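PDB 3TZG: hypothetical protein BVU_2266 from Bacteroides vulgatus, which is of unknown function but folds as a porin-like beta barrel of antiparallel strands. Local coordinates for residues 114-117 against 118-121; 68-72 against 73-77; 100-104 against 105-109. One frame throughout, in Å; residues are numbered along the deposited sequence.

Overall arrangement
From the N terminus the contacts come in series, none nesting or crossing, and each closes a hairpin connection between adjacent antiparallel strands of the barrel, a tight turn in contacts 2 and 3 and a longer loop in contact 1. Contact 2 (68-77) turns strand 63-71 into strand 74-85; contact 3 (100-109) turns strand 90-102 into strand 105-114; contact 1 (114-121), reached at the far end of strand 105-114, leads into strand 120-130. Contacts 2 and 3 have centres about 13 Å apart and touch, because strands 74-85 and 90-102 are neighbours: the hydroxyl of Tyr101 reaches the carbonyl of Ala75. Contact 1 stands apart, its centre about 27 Å from that of contact 3.

Contact 1: 114-117 against 118-121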
loop_
_atom_site.group_PDB
_atom_site.type_symbol
_atom_site.label_atom_id
_atom_site.label_comp_id
_atom_site.label_asym_id
_atom_site.label_seq_id
_atom_site.Cartn_x
_atom_site.Cartn_y
_atom_site.Cartn_z
ATOM N N ALA A 114 10.613 17.553 8.873
ATOM C CA ALA A 114 10.493 17.404 10.316
ATOM C C ALA A 114 9.417 18.355 10.828
ATOM O O ALA A 114 9.343 19.489 10.343
ATOM C CB ALA A 114 11.825 17.678 10.977
ATOM N N THR A 115 8.535 17.878 11.740
ATOM C CA THR A 115 7.453 18.694 12.322
ATOM C C THR A 115 8.041 19.891 13.108
ATOM O O THR A 115 7.544 21.017 13.012
ATOM C CB THR A 115 6.550 17.847 13.240
ATOM O OG1 THR A 115 7.313 17.395 14.359
ATOM C CG2 THR A 115 5.920 16.670 12.538
ATOM N N SER A 116 9.134 19.627 13.842
ATOM C CA SER A 116 9.833 20.570 14.698
ATOM C C SER A 116 10.297 21.834 13.961
ATOM O O SER A 116 9.736 22.899 14.222
ATOM C CB SER A 116 11.039 19.900 15.354
ATOM O OG SER A 116 11.860 19.197 14.435
ATOM N N ASP A 117 11.305 21.725 13.064
ATOM C CA ASP A 117 11.941 22.867 12.408
ATOM C C ASP A 117 11.761 22.902 10.864
ATOM O O ASP A 117 12.472 23.665 10.211
ATOM C CB ASP A 117 13.455 22.851 12.739
ATOM C CG ASP A 117 14.241 21.634 12.255
ATOM O OD1 ASP A 117 13.618 20.558 12.043
ATOM O OD2 ASP A 117 15.482 21.738 12.141
ATOM N N TYR A 118 10.817 22.116 10.289
ATOM C CA TYR A 118 10.502 22.069 8.840
ATOM C C TYR A 118 11.694 21.556 7.990
ATOM O O TYR A 118 11.638 21.632 6.760
ATOM C CB TYR A 118 10.051 23.448 8.296
ATOM C CG TYR A 118 8.728 23.944 8.841
ATOM C CD1 TYR A 118 7.520 23.489 8.315
ATOM C CD2 TYR A 118 8.681 24.932 9.827
ATOM C CE1 TYR A 118 6.296 23.942 8.807
ATOM C CE2 TYR A 118 7.460 25.404 10.320
ATOM C CZ TYR A 118 6.269 24.895 9.810
ATOM O OH TYR A 118 5.044 25.321 10.261
ATOM N N ARG A 119 12.759 21.052 8.636
ATOM C CA ARG A 119 13.956 20.517 7.988
ATOM C C ARG A 119 13.558 19.419 7.030
ATOM O O ARG A 119 12.789 18.531 7.399
ATOM C CB ARG A 119 14.932 20.011 9.069
ATOM C CG ARG A 119 15.950 18.932 8.689
ATOM C CD ARG A 119 16.838 18.622 9.883
ATOM N NE ARG A 119 16.065 18.309 11.097
ATOM C CZ ARG A 119 15.892 17.091 11.612
ATOM N NH1 ARG A 119 16.485 16.036 11.063
ATOM N NH2 ARG A 119 15.168 16.928 12.711
ATOM N N PHE A 120 14.027 19.524 5.779
ATOM C CA PHE A 120 13.764 18.536 4.736
ATOM C C PHE A 120 14.465 17.219 5.079
ATOM O O PHE A 120 15.662 17.208 5.377
ATOM C CB PHE A 120 14.221 19.062 3.366
ATOM C CG PHE A 120 14.057 18.037 2.269
ATOM C CD1 PHE A 120 12.806 17.796 1.700
ATOM C CD2 PHE A 120 15.145 17.281 1.831
ATOM C CE1 PHE A 120 12.649 16.823 0.717
ATOM C CE2 PHE A 120 14.985 16.315 0.840
ATOM C CZ PHE A 120 13.741 16.098 0.284
ATOM N N LEU A 121 13.738 16.114 4.994
ATOM C CA LEU A 121 14.284 14.811 5.365
ATOM C C LEU A 121 14.379 13.821 4.203
ATOM O O LEU A 121 15.346 13.040 4.159
ATOM C CB LEU A 121 13.391 14.171 6.460
ATOM C CG LEU A 121 13.215 14.919 7.787
ATOM C CD1 LEU A 121 12.049 14.367 8.562
ATOM C CD2 LEU A 121 14.448 14.845 8.621
#
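Ala114 and Arg119 close the mouth of a beta-hairpin loop, the one that carries the barrel wall from strand 105-114 into strand 120-130. Ala114 N donates to Arg119 O at 2.8 Å, with an N-H...O angle of 165°. Within the loop, Tyr118 N gives a weak bond back to Ala114 O (3.0 Å). Tyr118 has a left-handed backbone conformation, where the chain turns back toward the second strand.

Outside the backbone bonds lies a long salt bridge, Asp117 OD1 to Arg119 NE at 3.5 Å, weak as a hydrogen bond, with Asp117 OD2 almost as near to the same nitrogen. OD1 comes to the edge of the guanidinium, near its plane, while the carboxylate and guanidinium planes are 53° apart. A bend at chi3 (52°) of Arg119 swings NE round to meet the acid. Ser116 OG adds a weak bond to the same Asp117 OD1, 3.3 Å away. Ser116 and Asp117 are both exposed, as suits a hydroxyl and an acid in a loop. Tyr91 supplies a cation-pi partner for Arg119, and Thr115 ties the loop to the neighbouring strand 90-102 through OG1 to Glu92 O.

Packing completes the contact on the buried side. The methyl of Ala114 lies over one face of the guanidinium, CB 3.8 Å from Arg119 NH2. Leu121, pointing toward the loop residues, brings CD1 within 3.5 Å of Ala114 N and 4.1 Å of Ala114 CB.

Contact 2: 68-72 against 73-77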
loop_
_atom_site.group_PDB
_atom_site.type_symbol
_atom_site.label_atom_id
_atom_site.label_comp_id
_atom_site.label_asym_id
_atom_site.label_seq_id
_atom_site.Cartn_x
_atom_site.Cartn_y
_atom_site.Cartn_z
ATOM N N PHE A 68 -6.803 12.605 3.297
ATOM C CA PHE A 68 -6.825 12.596 1.832
ATOM C C PHE A 68 -7.822 13.591 1.313
ATOM O O PHE A 68 -8.949 13.648 1.822
ATOM C CB PHE A 68 -7.177 11.212 1.272
ATOM C CG PHE A 68 -6.202 10.106 1.543
ATOM C CD1 PHE A 68 -5.177 9.829 0.650
ATOM C CD2 PHE A 68 -6.359 9.277 2.648
ATOM C CE1 PHE A 68 -4.289 8.781 0.884
ATOM C CE2 PHE A 68 -5.480 8.220 2.875
ATOM C CZ PHE A 68 -4.439 7.993 1.998
ATOM N N GLN A 69 -7.439 14.340 0.283
ATOM C CA GLN A 69 -8.328 15.288 -0.374
ATOM C C GLN A 69 -8.834 14.630 -1.638
ATOM O O GLN A 69 -8.032 14.244 -2.503
ATOM C CB GLN A 69 -7.618 16.623 -0.652
ATOM C CG GLN A 69 -8.556 17.819 -0.710
ATOM C CD GLN A 69 -9.141 18.130 0.649
ATOM O OE1 GLN A 69 -8.474 17.994 1.703
ATOM N NE2 GLN A 69 -10.393 18.584 0.642
ATOM N N ILE A 70 -10.164 14.438 -1.701
ATOM C CA ILE A 70 -10.865 13.759 -2.797
ATOM C C ILE A 70 -11.434 14.807 -3.744
ATOM O O ILE A 70 -12.097 15.751 -3.308
ATOM C CB ILE A 70 -11.975 12.794 -2.254
ATOM C CG1 ILE A 70 -11.478 11.891 -1.086
ATOM C CG2 ILE A 70 -12.654 11.998 -3.366
ATOM C CD1 ILE A 70 -10.206 11.022 -1.324
ATOM N N GLY A 71 -11.122 14.645 -5.018
ATOM C CA GLY A 71 -11.574 15.543 -6.072
ATOM C C GLY A 71 -11.915 14.743 -7.311
ATOM O O GLY A 71 -11.103 13.920 -7.762
ATOM N N LYS A 72 -13.149 14.944 -7.835
ATOM C CA LYS A 72 -13.681 14.288 -9.042
ATOM C C LYS A 72 -13.495 12.755 -8.947
ATOM O O LYS A 72 -13.016 12.111 -9.900
ATOM C CB LYS A 72 -13.029 14.832 -10.343
ATOM C CG LYS A 72 -13.022 16.351 -10.542
ATOM C CD LYS A 72 -14.217 16.882 -11.305
ATOM C CE LYS A 72 -13.927 18.168 -12.067
ATOM N NZ LYS A 72 -13.595 19.319 -11.184
ATOM N N GLY A 73 -13.835 12.215 -7.774
ATOM C CA GLY A 73 -13.808 10.783 -7.491
ATOM C C GLY A 73 -12.476 10.115 -7.236
ATOM O O GLY A 73 -12.427 8.882 -7.201
ATOM N N LYS A 74 -11.395 10.888 -7.032
ATOM C CA LYS A 74 -10.044 10.350 -6.761
ATOM C C LYS A 74 -9.274 11.171 -5.759
ATOM O O LYS A 74 -9.410 12.401 -5.751
ATOM C CB LYS A 74 -9.191 10.304 -8.044
ATOM C CG LYS A 74 -9.741 9.533 -9.225
ATOM C CD LYS A 74 -8.815 9.732 -10.388
ATOM C CE LYS A 74 -9.235 8.958 -11.595
ATOM N NZ LYS A 74 -8.299 9.190 -12.718
ATOM N N ALA A 75 -8.396 10.528 -4.971
ATOM C CA ALA A 75 -7.502 11.303 -4.099
ATOM C C ALA A 75 -6.581 12.161 -4.988
ATOM O O ALA A 75 -6.027 11.663 -5.981
ATOM C CB ALA A 75 -6.696 10.401 -3.181
ATOM N N ARG A 76 -6.511 13.465 -4.692
ATOM C CA ARG A 76 -5.717 14.385 -5.487
ATOM C C ARG A 76 -4.424 14.765 -4.762
ATOM O O ARG A 76 -3.423 15.083 -5.413
ATOM C CB ARG A 76 -6.545 15.631 -5.817
ATOM C CG ARG A 76 -7.793 15.303 -6.626
ATOM C CD ARG A 76 -7.452 14.678 -7.960
ATOM N NE ARG A 76 -8.644 14.190 -8.645
ATOM C CZ ARG A 76 -8.646 13.704 -9.878
ATOM N NH1 ARG A 76 -7.516 13.627 -10.570
ATOM N NH2 ARG A 76 -9.780 13.298 -10.435
ATOM N N GLU A 77 -4.447 14.702 -3.417
ATOM C CA GLU A 77 -3.343 15.062 -2.521
ATOM C C GLU A 77 -3.626 14.577 -1.104
ATOM O O GLU A 77 -4.790 14.362 -0.767
ATOM C CB GLU A 77 -3.142 16.585 -2.537
ATOM C CG GLU A 77 -4.420 17.318 -2.225
ATOM C CD GLU A 77 -4.373 18.814 -2.345
ATOM O OE1 GLU A 77 -3.870 19.456 -1.396
ATOM O OE2 GLU A 77 -4.986 19.343 -3.300
#
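Arg76 folds back along the hairpin and lays the edge of its guanidinium against the carbonyls of Gly71 and Lys72. CG sits beside the backbone N, and a bend at chi2 (-61°) carries Arg76 NE to Gly71 O, 2.6 Å away and almost in the guanidinium plane. NE approaches from above the carbonyl plane, and Lys74 N reaches the same oxygen from the opposite face at 3.1 Å. Arg76 NH2 adds weak bonds to Gly71 O and, at 3.5 Å, Lys72 O. Lys74 CB lies over one guanidinium face, offset toward its rim.

Gly71, with no side chain, leaves Arg76 CG 3.8 Å from its N. Gly71 to Lys74 form a type I' turn, whose two central residues have positive phi; glycine readily adopts this at position 73. Beyond, Arg76 N bonds to Gln69 O and Gln69 N to Glu77 O, both at 2.8 Å, setting two residues against one in a beta bulge. On the face of Ile70 and Ala75, Ile70 CD1 leans across to Ala75 CB (4.0 Å), and Phe68 CD1 meets the same methyl obliquely at 4.2 Å; Tyr186 and Leu191 touch Phe68 and Ala75.

A leucine in place of Arg76 would probably leave Gly71 O with the Lys74 N-H as its sole donor within the hairpin and Lys72 O without its weak partner. The chemistry is thus polar at the turn, where a guanidinium bonds to Gly71 O, and weakly to Lys72 O, while Ile70, Ala75 and the ring of Phe68 make the apolar side.

Contact 3: 100-104 against 105-109; sequences DYKGD and TIFIN
Thr105, Phe107 and Asp100 carry most of this tight beta hairpin, in which a type II' turn from Lys102 to Thr105 joins strands 90-102 and 105-114 of the barrel. Gly103 occupies the turn position with positive phi, where glycine is favoured. Thr105 O accepts a hydrogen bond from Lys102 N at 3.0 Å, and Thr105 CB lies 3.4 Å from Lys102 O.

Asp100 and Phe107 form a hydrogen-bonded antiparallel pair. Phe107 N donates to Asp100 O (2.7 Å, 177°) and Asp100 N to Phe107 O (2.9 Å). Their side chains meet at the base, Asp100 CB 4.1 Å from Phe107 CB, and the exposed carboxylate suits this surface position. With CG beside the backbone N (chi1 -62°), the Phe107 ring presents its edge to the opposite strand, where CE1 meets Lys102 CB at 4.1 Å; the lysine's aliphatic part makes the contact.

The other face is apolar near the backbone but ends in a polar group: the Tyr101 hydroxyl bonds to Ala75 O and to Tyr186 OH. Asp104, in the turn, makes a salt bridge with Arg195. The Tyr101 ring runs alongside Ile106, with Tyr101 CD1 3.9 Å from Ile106 CG1.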
loop_
_atom_site.group_PDB
_atom_site.type_symbol
_atom_site.label_atom_id
_atom_site.label_comp_id
_atom_site.label_asym_id
_atom_site.label_seq_id
_atom_site.Cartn_x
_atom_site.Cartn_y
_atom_site.Cartn_z
ATOM N N ASP A 100 -1.130 12.163 -9.216
ATOM C CA ASP A 100 -1.386 12.603 -10.596
ATOM C C ASP A 100 -1.612 11.405 -11.487
ATOM O O ASP A 100 -0.934 10.373 -11.351
ATOM C CB ASP A 100 -0.279 13.468 -11.144
ATOM C CG ASP A 100 -0.271 14.822 -10.467
ATOM O OD1 ASP A 100 -0.988 15.743 -10.955
ATOM O OD2 ASP A 100 0.442 14.968 -9.449
ATOM N N TYR A 101 -2.598 11.556 -12.395
ATOM C CA TYR A 101 -3.094 10.507 -13.276
ATOM C C TYR A 101 -2.987 10.936 -14.712
ATOM O O TYR A 101 -3.422 12.030 -15.021
ATOM C CB TYR A 101 -4.560 10.193 -12.915
ATOM C CG TYR A 101 -4.776 9.993 -11.433
ATOM C CD1 TYR A 101 -4.613 8.742 -10.848
ATOM C CD2 TYR A 101 -5.105 11.061 -10.605
ATOM C CE1 TYR A 101 -4.819 8.551 -9.482
ATOM C CE2 TYR A 101 -5.273 10.887 -9.231
ATOM C CZ TYR A 101 -5.163 9.623 -8.680
ATOM O OH TYR A 101 -5.304 9.446 -7.329
ATOM N N LYS A 102 -2.355 10.107 -15.569
ATOM C CA LYS A 102 -2.123 10.335 -17.009
ATOM C C LYS A 102 -2.428 9.009 -17.710
ATOM O O LYS A 102 -1.627 8.072 -17.704
ATOM C CB LYS A 102 -0.692 10.849 -17.263
ATOM C CG LYS A 102 -0.502 11.630 -18.552
ATOM C CD LYS A 102 0.961 12.121 -18.760
ATOM C CE LYS A 102 1.436 13.179 -17.772
ATOM N NZ LYS A 102 2.849 13.617 -18.006
ATOM N N GLY A 103 -3.656 8.900 -18.182
ATOM C CA GLY A 103 -4.169 7.662 -18.730
ATOM C C GLY A 103 -4.469 6.776 -17.548
ATOM O O GLY A 103 -5.177 7.191 -16.621
ATOM N N ASP A 104 -3.863 5.594 -17.522
ATOM C CA ASP A 104 -4.037 4.718 -16.360
ATOM C C ASP A 104 -2.923 5.011 -15.316
ATOM O O ASP A 104 -3.217 4.959 -14.117
ATOM C CB ASP A 104 -4.048 3.227 -16.775
ATOM C CG ASP A 104 -5.422 2.572 -16.848
ATOM O OD1 ASP A 104 -6.352 3.057 -16.154
ATOM O OD2 ASP A 104 -5.542 1.509 -17.519
ATOM N N THR A 105 -1.655 5.341 -15.800
ATOM C CA THR A 105 -0.418 5.659 -15.050
ATOM C C THR A 105 -0.657 6.641 -13.902
ATOM O O THR A 105 -1.363 7.638 -14.085
ATOM C CB THR A 105 0.628 6.237 -15.987
ATOM O OG1 THR A 105 0.663 5.424 -17.167
ATOM C CG2 THR A 105 2.018 6.355 -15.340
ATOM N N ILE A 106 -0.083 6.320 -12.706
ATOM C CA ILE A 106 -0.213 7.094 -11.466
ATOM C C ILE A 106 1.143 7.547 -11.010
ATOM O O ILE A 106 2.051 6.739 -10.820
ATOM C CB ILE A 106 -0.920 6.304 -10.332
ATOM C CG1 ILE A 106 -2.250 5.679 -10.788
ATOM C CG2 ILE A 106 -1.122 7.161 -9.078
ATOM C CD1 ILE A 106 -2.828 4.677 -9.820
ATOM N N PHE A 107 1.264 8.857 -10.789
ATOM C CA PHE A 107 2.453 9.517 -10.250
ATOM C C PHE A 107 2.178 9.857 -8.817
ATOM O O PHE A 107 1.158 10.497 -8.532
ATOM C CB PHE A 107 2.811 10.780 -11.070
ATOM C CG PHE A 107 3.161 10.494 -12.508
ATOM C CD1 PHE A 107 2.169 10.405 -13.476
ATOM C CD2 PHE A 107 4.479 10.241 -12.885
ATOM C CE1 PHE A 107 2.495 10.096 -14.800
ATOM C CE2 PHE A 107 4.797 9.904 -14.199
ATOM C CZ PHE A 107 3.805 9.844 -15.150
ATOM N N ILE A 108 3.029 9.371 -7.901
ATOM C CA ILE A 108 2.913 9.691 -6.478
ATOM C C ILE A 108 4.195 10.424 -6.083
ATOM O O ILE A 108 5.296 9.904 -6.261
ATOM C CB ILE A 108 2.621 8.430 -5.602
ATOM C CG1 ILE A 108 1.344 7.694 -6.096
ATOM C CG2 ILE A 108 2.498 8.818 -4.131
ATOM C CD1 ILE A 108 0.958 6.462 -5.386
ATOM N N ASN A 109 4.063 11.645 -5.601
ATOM C CA ASN A 109 5.237 12.425 -5.181
ATOM C C ASN A 109 5.037 12.882 -3.757
ATOM O O ASN A 109 4.026 13.540 -3.466
ATOM C CB ASN A 109 5.499 13.604 -6.111
ATOM C CG ASN A 109 5.663 13.188 -7.557
ATOM O OD1 ASN A 109 6.740 12.787 -7.990
ATOM N ND2 ASN A 109 4.577 13.229 -8.329
#